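Protein - conserved hypothetical (Bacillus anthracis, PDB 4LES) is of unknown function, a conserved hypothetical protein whose single chain folds into antiparallel beta sheets with a helix lying against an outermost strand. Local coordinates at residues Ser147-Glu161 / Glu173-Lys185. Numbering follows the deposited sequence.
Sequences SDVWAASSYDVEKGE and EVKRQNKVYVINK. With PO4 (phosphate ion), chain E.
Helix 149-158 runs across strand 179-184 with axes 6.9 Å apart and an angle of 127° between their directions. The strand belongs to 174-184, an outermost strand of a four-stranded antiparallel sheet, so the contact joins a helix to a sheet edge. Two hydrogen bonds, both using the Val180 backbone, fasten the residues just before the helix to the strand. Asp148 N donates to Val180 O at 2.6 Å. Val180 N donates to Ser147 OG at 3.0 Å; with OG anti to the backbone N of Ser147 (chi1 -175°), the hydroxyl reaches the strand backbone. Asp148 is also the N-cap: its OD1 accepts from Ala151 N, which comes from above the carboxylate plane, and weakly from Trp150 N.

Val180 supplies the apolar centre. CG1 meets Ala151 CB at 3.6 Å. CG2 sits tightly against Ala152 CA at 3.5 Å and reaches Tyr155 CB. The Tyr155 ring meets Asn178 ND2 at its edge, ring and amide nearly perpendicular, while its OH hydrogen-bonds Glu116 on the neighbouring strand 110-121.

A Schellman motif with Gly160 as C-prime residue ends the helix: Glu161 N bonds to Asp156 O and Gly160 N to Val157 O. Glu161 OE1 pairs with Arg176 NH1 at 3.3 Å, but lies well out of the guanidinium plane, so charge alone links them. Arg176 NE instead donates to Ala117 O. Asn178 ND2 donates to Asp156 OD1 at 3.2 Å, with that oxygen only 6° out of the amide plane.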
ATOM      1  N   SER A 147      -5.880   6.187   0.585  1.00 58.74           N
ATOM      2  CA  SER A 147      -5.818   5.062   1.514  1.00 56.53           C
ATOM      3  C   SER A 147      -6.767   5.226   2.691  1.00 59.90           C
ATOM      4  O   SER A 147      -6.953   6.319   3.182  1.00 64.70           O
ATOM      5  CB  SER A 147      -4.389   4.886   2.069  1.00 57.13           C
ATOM      6  OG  SER A 147      -4.303   3.715   2.900  1.00 56.00           O
ATOM      7  N   ASP A 148      -7.367   4.126   3.132  1.00 61.11           N
ATOM      8  CA  ASP A 148      -8.201   4.117   4.339  1.00 64.02           C
ATOM      9  C   ASP A 148      -7.231   3.944   5.520  1.00 62.44           C
ATOM     10  O   ASP A 148      -6.707   2.851   5.760  1.00 57.86           O
ATOM     11  CB  ASP A 148      -9.215   2.966   4.266  1.00 66.90           C
ATOM     12  CG  ASP A 148     -10.005   2.766   5.563  1.00 71.82           C
ATOM     13  OD1 ASP A 148      -9.604   3.270   6.638  1.00 75.39           O
ATOM     14  OD2 ASP A 148     -11.021   2.055   5.501  1.00 75.38           O
ATOM     15  N   VAL A 149      -6.989   5.024   6.249  1.00 65.59           N
ATOM     16  CA  VAL A 149      -6.033   5.022   7.356  1.00 70.77           C
ATOM     17  C   VAL A 149      -6.354   4.005   8.478  1.00 74.84           C
ATOM     18  O   VAL A 149      -5.427   3.464   9.094  1.00 75.67           O
ATOM     19  CB  VAL A 149      -5.861   6.458   7.909  1.00 81.01           C
ATOM     20  CG1 VAL A 149      -5.006   6.482   9.169  1.00 88.51           C
ATOM     21  CG2 VAL A 149      -5.269   7.367   6.830  1.00 80.45           C
ATOM     22  N   TRP A 150      -7.639   3.722   8.725  1.00 75.96           N
ATOM     23  CA  TRP A 150      -8.021   2.768   9.784  1.00 84.34           C
ATOM     24  C   TRP A 150      -7.713   1.322   9.360  1.00 73.30           C
ATOM     25  O   TRP A 150      -7.037   0.585  10.075  1.00 67.32           O
ATOM     26  CB  TRP A 150      -9.487   2.981  10.202  1.00102.09           C
ATOM     27  CG  TRP A 150     -10.001   2.160  11.420  1.00132.39           C
ATOM     28  CD1 TRP A 150     -11.279   1.696  11.596  1.00150.69           C
ATOM     29  CD2 TRP A 150      -9.252   1.700  12.581  1.00149.65           C
ATOM     30  NE1 TRP A 150     -11.383   1.009  12.791  1.00162.39           N
ATOM     31  CE2 TRP A 150     -10.159   0.988  13.408  1.00160.20           C
ATOM     32  CE3 TRP A 150      -7.915   1.821  13.000  1.00146.82           C
ATOM     33  CZ2 TRP A 150      -9.769   0.402  14.625  1.00159.96           C
ATOM     34  CZ3 TRP A 150      -7.533   1.233  14.214  1.00146.13           C
ATOM     35  CH2 TRP A 150      -8.458   0.533  15.004  1.00153.86           C
ATOM     36  N   ALA A 151      -8.178   0.941   8.183  1.00 66.74           N
ATOM     37  CA  ALA A 151      -7.918  -0.398   7.656  1.00 62.67           C
ATOM     38  C   ALA A 151      -6.411  -0.621   7.569  1.00 61.03           C
ATOM     39  O   ALA A 151      -5.916  -1.681   7.951  1.00 64.72           O
ATOM     40  CB  ALA A 151      -8.562  -0.558   6.299  1.00 58.23           C
ATOM     41  N   ALA A 152      -5.685   0.395   7.095  1.00 60.99           N
ATOM     42  CA  ALA A 152      -4.222   0.321   6.984  1.00 58.52           C
ATOM     43  C   ALA A 152      -3.587   0.073   8.342  1.00 62.77           C
ATOM     44  O   ALA A 152      -2.607  -0.680   8.459  1.00 62.62           O
ATOM     45  CB  ALA A 152      -3.658   1.580   6.351  1.00 57.41           C
ATOM     46  N   SER A 153      -4.154   0.695   9.373  1.00 66.73           N
ATOM     47  CA  SER A 153      -3.656   0.514  10.723  1.00 70.58           C
ATOM     48  C   SER A 153      -3.916  -0.918  11.208  1.00 66.62           C
ATOM     49  O   SER A 153      -3.051  -1.523  11.840  1.00 64.56           O
ATOM     50  CB  SER A 153      -4.296   1.532  11.667  1.00 76.92           C
ATOM     51  OG  SER A 153      -3.839   1.331  12.988  1.00 91.06           O
ATOM     52  N   SER A 154      -5.101  -1.451  10.903  1.00 66.38           N
ATOM     53  CA  SER A 154      -5.461  -2.820  11.296  1.00 67.31           C
ATOM     54  C   SER A 154      -4.575  -3.809  10.580  1.00 61.58           C
ATOM     55  O   SER A 154      -4.135  -4.798  11.171  1.00 60.99           O
ATOM     56  CB  SER A 154      -6.905  -3.123  10.938  1.00 69.32           C
ATOM     57  OG  SER A 154      -7.734  -2.094  11.421  1.00 81.33           O
ATOM     58  N   TYR A 155      -4.322  -3.541   9.302  1.00 57.33           N
ATOM     59  CA  TYR A 155      -3.463  -4.410   8.497  1.00 56.10           C
ATOM     60  C   TYR A 155      -2.043  -4.367   9.018  1.00 58.12           C
ATOM     61  O   TYR A 155      -1.354  -5.378   9.004  1.00 58.55           O
ATOM     62  CB  TYR A 155      -3.488  -4.019   7.029  1.00 54.93           C
ATOM     63  CG  TYR A 155      -2.667  -4.936   6.165  1.00 54.32           C
ATOM     64  CD1 TYR A 155      -3.185  -6.142   5.723  1.00 55.95           C
ATOM     65  CD2 TYR A 155      -1.368  -4.614   5.817  1.00 56.63           C
ATOM     66  CE1 TYR A 155      -2.438  -6.990   4.926  1.00 59.03           C
ATOM     67  CE2 TYR A 155      -0.608  -5.456   5.033  1.00 56.84           C
ATOM     68  CZ  TYR A 155      -1.152  -6.649   4.588  1.00 56.39           C
ATOM     69  OH  TYR A 155      -0.413  -7.491   3.809  1.00 55.35           O
ATOM     70  N   ASP A 156      -1.611  -3.199   9.488  1.00 61.47           N
ATOM     71  CA  ASP A 156      -0.258  -3.055  10.037  1.00 66.74           C
ATOM     72  C   ASP A 156      -0.087  -3.854  11.334  1.00 70.26           C
ATOM     73  O   ASP A 156       0.940  -4.514  11.508  1.00 71.45           O
ATOM     74  CB  ASP A 156       0.105  -1.587  10.237  1.00 70.90           C
ATOM     75  CG  ASP A 156       0.293  -0.840   8.909  1.00 72.78           C
ATOM     76  OD1 ASP A 156       0.497  -1.482   7.849  1.00 69.70           O
ATOM     77  OD2 ASP A 156       0.248   0.406   8.929  1.00 75.66           O
ATOM     78  N   VAL A 157      -1.076  -3.793  12.230  1.00 69.61           N
ATOM     79  CA  VAL A 157      -1.045  -4.597  13.462  1.00 76.91           C
ATOM     80  C   VAL A 157      -1.145  -6.081  13.070  1.00 71.98           C
ATOM     81  O   VAL A 157      -0.426  -6.925  13.600  1.00 75.85           O
ATOM     82  CB  VAL A 157      -2.176  -4.226  14.455  1.00 82.64           C
ATOM     83  CG1 VAL A 157      -2.174  -5.175  15.654  1.00 86.34           C
ATOM     84  CG2 VAL A 157      -2.013  -2.784  14.924  1.00 87.37           C
ATOM     85  N   GLU A 158      -2.024  -6.387  12.126  1.00 66.66           N
ATOM     86  CA  GLU A 158      -2.147  -7.740  11.627  1.00 67.32           C
ATOM     87  C   GLU A 158      -0.768  -8.312  11.252  1.00 71.20           C
ATOM     88  O   GLU A 158      -0.482  -9.477  11.520  1.00 74.80           O
ATOM     89  CB  GLU A 158      -3.070  -7.766  10.418  1.00 64.18           C
ATOM     90  CG  GLU A 158      -3.182  -9.137   9.779  1.00 65.00           C
ATOM     91  CD  GLU A 158      -4.040  -9.136   8.545  1.00 60.49           C
ATOM     92  OE1 GLU A 158      -4.769  -8.154   8.309  1.00 57.86           O
ATOM     93  OE2 GLU A 158      -3.977 -10.131   7.811  1.00 66.27           O
ATOM     94  N   LYS A 159       0.083  -7.482  10.649  1.00 68.97           N
ATOM     95  CA  LYS A 159       1.422  -7.916  10.227  1.00 74.39           C
ATOM     96  C   LYS A 159       2.533  -7.716  11.267  1.00 79.39           C
ATOM     97  O   LYS A 159       3.700  -7.939  10.959  1.00 86.71           O
ATOM     98  CB  LYS A 159       1.812  -7.207   8.906  1.00 75.85           C
ATOM     99  CG  LYS A 159       0.894  -7.551   7.728  1.00 73.86           C
ATOM    100  CD  LYS A 159       0.921  -9.046   7.416  1.00 73.79           C
ATOM    101  CE  LYS A 159      -0.188  -9.444   6.459  1.00 73.67           C
ATOM    102  NZ  LYS A 159      -0.265 -10.920   6.260  1.00 76.79           N
ATOM    103  N   GLY A 160       2.180  -7.308  12.487  1.00 80.79           N
ATOM    104  CA  GLY A 160       3.169  -7.077  13.544  1.00 87.45           C
ATOM    105  C   GLY A 160       3.931  -5.770  13.374  1.00 93.12           C
ATOM    106  O   GLY A 160       5.030  -5.609  13.895  1.00108.36           O
ATOM    107  N   GLU A 161       3.343  -4.828  12.652  1.00 91.01           N
ATOM    108  CA  GLU A 161       3.964  -3.529  12.417  1.00 97.55           C
ATOM    109  C   GLU A 161       3.285  -2.572  13.390  1.00 98.83           C
ATOM    110  O   GLU A 161       2.499  -1.691  13.030  1.00 94.20           O
ATOM    111  CB  GLU A 161       3.821  -3.144  10.942  1.00 97.19           C
ATOM    112  CG  GLU A 161       4.340  -4.268  10.032  1.00100.16           C
ATOM    113  CD  GLU A 161       4.317  -3.949   8.551  1.00 98.71           C
ATOM    114  OE1 GLU A 161       4.550  -4.885   7.758  1.00 99.83           O
ATOM    115  OE2 GLU A 161       4.082  -2.783   8.176  1.00 99.76           O
ATOM    116  N   GLU A 173      17.758   4.326   6.448  1.00 66.76           N
ATOM    117  CA  GLU A 173      16.644   3.716   7.173  1.00 66.68           C
ATOM    118  C   GLU A 173      15.450   3.440   6.238  1.00 63.72           C
ATOM    119  O   GLU A 173      15.189   4.187   5.302  1.00 58.71           O
ATOM    120  CB  GLU A 173      16.222   4.605   8.349  1.00 68.91           C
ATOM    121  CG  GLU A 173      15.251   3.917   9.296  1.00 73.24           C
ATOM    122  CD  GLU A 173      14.676   4.836  10.371  1.00 74.49           C
ATOM    123  OE1 GLU A 173      15.337   5.834  10.763  1.00 70.38           O
ATOM    124  OE2 GLU A 173      13.542   4.533  10.825  1.00 76.73           O
ATOM    125  N   VAL A 174      14.744   2.345   6.503  1.00 64.78           N
ATOM    126  CA  VAL A 174      13.597   1.943   5.699  1.00 64.54           C
ATOM    127  C   VAL A 174      12.312   2.087   6.514  1.00 66.29           C
ATOM    128  O   VAL A 174      12.273   1.750   7.681  1.00 68.27           O
ATOM    129  CB  VAL A 174      13.729   0.491   5.234  1.00 66.65           C
ATOM    130  CG1 VAL A 174      12.581   0.131   4.314  1.00 68.29           C
ATOM    131  CG2 VAL A 174      15.048   0.262   4.511  1.00 67.08           C
ATOM    132  N   LYS A 175      11.258   2.574   5.885  1.00 66.23           N
ATOM    133  CA  LYS A 175       9.972   2.760   6.543  1.00 66.86           C
ATOM    134  C   LYS A 175       8.835   2.146   5.731  1.00 66.52           C
ATOM    135  O   LYS A 175       8.660   2.463   4.551  1.00 61.58           O
ATOM    136  CB  LYS A 175       9.768   4.258   6.767  1.00 69.31           C
ATOM    137  CG  LYS A 175       8.333   4.751   6.873  1.00 76.11           C
ATOM    138  CD  LYS A 175       7.531   4.180   8.047  1.00 84.40           C
ATOM    139  CE  LYS A 175       6.135   4.816   8.071  1.00 90.31           C
ATOM    140  NZ  LYS A 175       5.059   3.950   8.631  1.00 96.15           N
ATOM    141  N   ARG A 176       8.073   1.255   6.359  1.00 69.13           N
ATOM    142  CA  ARG A 176       6.936   0.617   5.700  1.00 75.41           C
ATOM    143  C   ARG A 176       5.888   1.659   5.390  1.00 78.14           C
ATOM    144  O   ARG A 176       5.702   2.584   6.143  1.00 76.08           O
ATOM    145  CB  ARG A 176       6.300  -0.469   6.560  1.00 80.20           C
ATOM    146  CG  ARG A 176       7.115  -1.741   6.769  1.00 85.24           C
ATOM    147  CD  ARG A 176       7.632  -2.386   5.474  1.00 88.74           C
ATOM    148  NE  ARG A 176       6.618  -2.598   4.411  1.00 92.44           N
ATOM    149  CZ  ARG A 176       5.958  -3.732   4.150  1.00 95.30           C
ATOM    150  NH1 ARG A 176       6.156  -4.841   4.856  1.00101.28           N
ATOM    151  NH2 ARG A 176       5.080  -3.755   3.163  1.00 96.91           N
ATOM    152  N   GLN A 177       5.237   1.524   4.247  1.00 55.70           N
ATOM    153  CA  GLN A 177       4.176   2.454   3.837  1.00 60.81           C
ATOM    154  C   GLN A 177       3.071   1.676   3.125  1.00 59.28           C
ATOM    155  O   GLN A 177       2.819   1.830   1.918  1.00 59.93           O
ATOM    156  CB  GLN A 177       4.682   3.713   3.048  1.00 73.86           C
ATOM    157  CG  GLN A 177       5.752   3.539   1.957  1.00 84.30           C
ATOM    158  CD  GLN A 177       6.061   4.834   1.143  1.00 93.23           C
ATOM    159  OE1 GLN A 177       7.199   5.065   0.705  1.00 85.09           O
ATOM    160  NE2 GLN A 177       5.046   5.671   0.946  1.00101.47           N
ATOM    161  N   ASN A 178       2.420   0.814   3.907  1.00 50.17           N
ATOM    162  CA  ASN A 178       1.300   0.034   3.409  1.00 51.54           C
ATOM    163  C   ASN A 178       0.061   0.898   3.212  1.00 49.28           C
ATOM    164  O   ASN A 178      -0.241   1.700   4.059  1.00 52.76           O
ATOM    165  CB  ASN A 178       1.000  -1.118   4.367  1.00 47.59           C
ATOM    166  CG  ASN A 178       2.136  -2.132   4.408  1.00 49.44           C
ATOM    167  OD1 ASN A 178       2.823  -2.347   3.415  1.00 50.22           O
ATOM    168  ND2 ASN A 178       2.359  -2.718   5.549  1.00 52.37           N
ATOM    169  N   LYS A 179      -0.620   0.761   2.084  1.00 43.69           N
ATOM    170  CA  LYS A 179      -1.869   1.499   1.857  1.00 47.41           C
ATOM    171  C   LYS A 179      -2.988   0.482   1.743  1.00 43.94           C
ATOM    172  O   LYS A 179      -2.792  -0.604   1.162  1.00 39.57           O
ATOM    173  CB  LYS A 179      -1.857   2.232   0.515  1.00 51.72           C
ATOM    174  CG  LYS A 179      -0.594   2.966   0.156  1.00 53.33           C
ATOM    175  CD  LYS A 179      -0.358   4.142   1.050  1.00 57.18           C
ATOM    176  CE  LYS A 179       0.714   5.001   0.396  1.00 64.14           C
ATOM    177  NZ  LYS A 179       1.358   5.907   1.353  1.00 73.18           N
ATOM    178  N   VAL A 180      -4.163   0.830   2.242  1.00 42.63           N
ATOM    179  CA  VAL A 180      -5.315  -0.045   2.136  1.00 44.69           C
ATOM    180  C   VAL A 180      -6.502   0.727   1.586  1.00 47.27           C
ATOM    181  O   VAL A 180      -6.911   1.752   2.144  1.00 50.01           O
ATOM    182  CB  VAL A 180      -5.669  -0.699   3.491  1.00 49.86           C
ATOM    183  CG1 VAL A 180      -6.863  -1.629   3.350  1.00 49.62           C
ATOM    184  CG2 VAL A 180      -4.465  -1.457   4.032  1.00 49.15           C
ATOM    185  N   TYR A 181      -7.054   0.223   0.487  1.00 45.83           N
ATOM    186  CA  TYR A 181      -8.199   0.847  -0.164  1.00 49.14           C
ATOM    187  C   TYR A 181      -9.423  -0.051  -0.130  1.00 52.76           C
ATOM    188  O   TYR A 181      -9.316  -1.274  -0.036  1.00 53.03           O
ATOM    189  CB  TYR A 181      -7.852   1.173  -1.618  1.00 48.36           C
ATOM    190  CG  TYR A 181      -6.525   1.876  -1.794  1.00 45.01           C
ATOM    191  CD1 TYR A 181      -5.342   1.148  -1.914  1.00 42.14           C
ATOM    192  CD2 TYR A 181      -6.442   3.263  -1.816  1.00 50.92           C
ATOM    193  CE1 TYR A 181      -4.116   1.782  -2.084  1.00 40.69           C
ATOM    194  CE2 TYR A 181      -5.212   3.907  -1.986  1.00 50.47           C
ATOM    195  CZ  TYR A 181      -4.051   3.156  -2.110  1.00 42.59           C
ATOM    196  OH  TYR A 181      -2.828   3.782  -2.280  1.00 42.33           O
ATOM    197  N   VAL A 182     -10.596   0.570  -0.171  1.00 57.40           N
ATOM    198  CA  VAL A 182     -11.847  -0.160  -0.229  1.00 59.77           C
ATOM    199  C   VAL A 182     -12.353   0.067  -1.650  1.00 60.82           C
ATOM    200  O   VAL A 182     -12.685   1.180  -2.016  1.00 64.23           O
ATOM    201  CB  VAL A 182     -12.851   0.317   0.838  1.00 66.84           C
ATOM    202  CG1 VAL A 182     -14.217  -0.323   0.622  1.00 69.74           C
ATOM    203  CG2 VAL A 182     -12.329  -0.020   2.228  1.00 67.28           C
ATOM    204  N   ILE A 183     -12.395  -0.995  -2.448  1.00 58.58           N
ATOM    205  CA  ILE A 183     -12.756  -0.891  -3.848  1.00 59.05           C
ATOM    206  C   ILE A 183     -13.908  -1.806  -4.216  1.00 62.79           C
ATOM    207  O   ILE A 183     -14.073  -2.863  -3.613  1.00 63.07           O
ATOM    208  CB  ILE A 183     -11.540  -1.300  -4.726  1.00 55.46           C
ATOM    209  CG1 ILE A 183     -10.322  -0.446  -4.394  1.00 53.87           C
ATOM    210  CG2 ILE A 183     -11.849  -1.179  -6.208  1.00 55.18           C
ATOM    211  CD1 ILE A 183     -10.510   1.028  -4.701  1.00 58.72           C
ATOM    212  N   ASN A 184     -14.699  -1.395  -5.208  1.00 66.07           N
ATOM    213  CA  ASN A 184     -15.786  -2.224  -5.718  1.00 69.00           C
ATOM    214  C   ASN A 184     -15.150  -3.448  -6.347  1.00 64.00           C
ATOM    215  O   ASN A 184     -14.327  -3.313  -7.255  1.00 58.02           O
ATOM    216  CB  ASN A 184     -16.600  -1.467  -6.760  1.00 74.09           C
ATOM    217  CG  ASN A 184     -17.779  -2.270  -7.286  1.00 76.34           C
ATOM    218  OD1 ASN A 184     -17.638  -3.388  -7.786  1.00 73.20           O
ATOM    219  ND2 ASN A 184     -18.947  -1.677  -7.206  1.00 86.28           N
ATOM    220  N   LYS A 185     -15.536  -4.635  -5.882  1.00 65.19           N
ATOM    221  CA  LYS A 185     -14.919  -5.867  -6.361  1.00 63.66           C
ATOM    222  C   LYS A 185     -15.057  -6.075  -7.866  1.00 66.68           C
ATOM    223  O   LYS A 185     -14.067  -6.358  -8.557  1.00 63.76           O
ATOM    224  CB  LYS A 185     -15.459  -7.068  -5.612  1.00 66.05           C
ATOM    225  CG  LYS A 185     -14.701  -8.330  -5.945  1.00 65.31           C
ATOM    226  CD  LYS A 185     -15.063  -9.446  -5.000  1.00 70.50           C
ATOM    227  CE  LYS A 185     -14.191 -10.659  -5.250  1.00 72.16           C
ATOM    228  NZ  LYS A 185     -14.384 -11.679  -4.189  1.00 79.04           N
TER
HETATM  229  P   PO4 E 304      -0.884 -12.810   3.409  0.65 67.50           P
HETATM  230  O1  PO4 E 304      -1.316 -11.442   2.926  0.65 62.46           O
HETATM  231  O2  PO4 E 304      -0.924 -13.819   2.293  0.65 65.60           O
HETATM  232  O3  PO4 E 304       0.523 -12.696   3.905  0.65 70.73           O
HETATM  233  O4  PO4 E 304      -1.794 -13.265   4.518  0.65 65.33           O